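Long-range contact in glutathione S-transferase (Pseudomonas protegens, PDB 4IKH), which binds two glutathione molecules and probably acts as a glutathione transferase, as expected of a member of the GST superfamily: residues N139-R144 with G197-G202. Residues are numbered along the deposited sequence; the frame is centred on the assembly and turned at random.
Sequences NKFAGR and GFYEAG
N139 supplies the one hydrogen bond between the two segments: its amide nitrogen ND2 donates to the backbone oxygen O of Y199 at 3.0 Å. The acceptor lies practically in the plane of the N139 amide, and ND2 sits almost in line with the C=O bond, at a C=O...N angle of 168°. The hydrogen bond itself is bent, 145° at the hydrogen. CG of N139 stands anti to the backbone N, which carries the amide out to the turn.

The charged contact is looser. K140 bends at chi2 and then runs extended past the carbonyl oxygen of F198, its CE 3.5 Å from F198 O. NZ ends 3.9 Å from OE1 of E200, a long salt bridge. R144 adds a second positive charge near that carboxylate without contacting it.

Apolar packing occupies the remainder. CE of K140 lies over one face of the F198 ring, near its rim, 4.1 Å from CE1 of F198. CE2 of F198 meets the F141 ring at its edge, 4.0 Å from F141 CZ. CE1 of Y199 comes equally near, 4.0 Å from CE2 of F141, the two ring planes almost perpendicular (88°) but obliquely placed.

Segment 197-202 opens with a type I turn, G197 to E200, closed by the bond from E200 N to G197 O; it follows helix 183-196, whose W191 and N194 touch Y199. The contact thus joins the last part of helix 111-140 and the residues that follow it to this turn within the all-helical GST C-terminal domain. Y199 also touches a bound glutathione, so the N139 bond to its backbone and the F141 ring against its side chain are second-shell contacts, consistent with helping to position this pocket residue.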
# COMPACT_ATOMS: atom_id res chain seq x y z
N ASN A 139 -15.00 -16.46 -0.79
CA ASN A 139 -15.68 -17.04 -1.95
C ASN A 139 -14.98 -18.26 -2.53
O ASN A 139 -15.60 -19.09 -3.20
CB ASN A 139 -15.86 -15.98 -3.05
CG ASN A 139 -16.83 -16.41 -4.13
OD1 ASN A 139 -18.02 -16.57 -3.86
ND2 ASN A 139 -16.33 -16.58 -5.36
N LYS A 140 -13.68 -18.39 -2.26
CA LYS A 140 -12.87 -19.42 -2.89
C LYS A 140 -12.22 -20.34 -1.86
O LYS A 140 -12.01 -21.53 -2.11
CB LYS A 140 -11.81 -18.76 -3.78
CG LYS A 140 -10.86 -19.71 -4.49
CD LYS A 140 -11.58 -20.59 -5.48
CE LYS A 140 -10.60 -21.42 -6.30
NZ LYS A 140 -11.29 -22.08 -7.46
N PHE A 141 -11.93 -19.80 -0.68
CA PHE A 141 -11.19 -20.54 0.33
C PHE A 141 -12.04 -20.86 1.56
O PHE A 141 -13.27 -20.92 1.47
CB PHE A 141 -9.92 -19.78 0.72
CG PHE A 141 -9.04 -19.47 -0.46
CD1 PHE A 141 -8.68 -20.47 -1.35
CD2 PHE A 141 -8.59 -18.18 -0.68
CE1 PHE A 141 -7.87 -20.18 -2.44
CE2 PHE A 141 -7.78 -17.89 -1.77
CZ PHE A 141 -7.42 -18.89 -2.65
N ALA A 142 -11.38 -21.05 2.70
CA ALA A 142 -12.05 -21.56 3.91
C ALA A 142 -13.27 -20.75 4.31
O ALA A 142 -14.22 -21.28 4.88
CB ALA A 142 -11.06 -21.63 5.06
N GLY A 143 -13.24 -19.46 4.00
CA GLY A 143 -14.32 -18.56 4.37
C GLY A 143 -15.60 -18.82 3.58
O GLY A 143 -16.66 -18.33 3.96
N ARG A 144 -15.48 -19.58 2.49
CA ARG A 144 -16.62 -19.93 1.65
C ARG A 144 -17.71 -20.64 2.45
O ARG A 144 -18.91 -20.46 2.19
CB ARG A 144 -16.15 -20.84 0.50
CG ARG A 144 -16.99 -20.78 -0.77
CD ARG A 144 -17.05 -22.13 -1.48
NE ARG A 144 -15.74 -22.69 -1.81
CZ ARG A 144 -15.16 -22.62 -3.00
NH1 ARG A 144 -15.77 -21.99 -4.01
NH2 ARG A 144 -13.97 -23.17 -3.20
N GLY A 197 -11.03 -14.36 -12.60
CA GLY A 197 -10.58 -15.68 -13.01
C GLY A 197 -10.53 -16.64 -11.83
O GLY A 197 -11.53 -17.28 -11.49
N PHE A 198 -9.37 -16.72 -11.18
CA PHE A 198 -9.13 -17.70 -10.11
C PHE A 198 -10.16 -17.64 -8.97
O PHE A 198 -10.60 -18.67 -8.46
CB PHE A 198 -7.71 -17.53 -9.56
CG PHE A 198 -7.28 -18.63 -8.62
CD1 PHE A 198 -7.37 -19.96 -8.99
CD2 PHE A 198 -6.76 -18.32 -7.37
CE1 PHE A 198 -6.97 -20.97 -8.13
CE2 PHE A 198 -6.35 -19.33 -6.50
CZ PHE A 198 -6.46 -20.66 -6.89
N TYR A 199 -10.51 -16.42 -8.57
CA TYR A 199 -11.45 -16.20 -7.47
C TYR A 199 -12.91 -16.42 -7.87
O TYR A 199 -13.79 -16.51 -7.01
CB TYR A 199 -11.28 -14.80 -6.90
CG TYR A 199 -10.07 -14.62 -6.02
CD1 TYR A 199 -9.21 -15.69 -5.76
CD2 TYR A 199 -9.79 -13.40 -5.42
CE1 TYR A 199 -8.11 -15.53 -4.95
CE2 TYR A 199 -8.69 -13.23 -4.60
CZ TYR A 199 -7.85 -14.30 -4.36
OH TYR A 199 -6.75 -14.14 -3.54
N GLU A 200 -13.17 -16.50 -9.18
CA GLU A 200 -14.51 -16.77 -9.70
C GLU A 200 -15.58 -15.77 -9.23
O GLU A 200 -16.75 -16.13 -9.06
CB GLU A 200 -14.94 -18.21 -9.35
CG GLU A 200 -14.04 -19.29 -9.94
CD GLU A 200 -14.45 -20.70 -9.53
OE1 GLU A 200 -14.88 -20.88 -8.36
OE2 GLU A 200 -14.36 -21.62 -10.36
N ALA A 201 -15.18 -14.52 -9.04
CA ALA A 201 -16.06 -13.51 -8.48
C ALA A 201 -16.54 -12.50 -9.52
O ALA A 201 -17.06 -11.43 -9.16
CB ALA A 201 -15.36 -12.78 -7.33
N GLY A 202 -16.37 -12.82 -10.79
CA GLY A 202 -16.72 -11.90 -11.86
C GLY A 202 -18.19 -11.53 -11.84
O GLY A 202 -18.55 -10.35 -11.92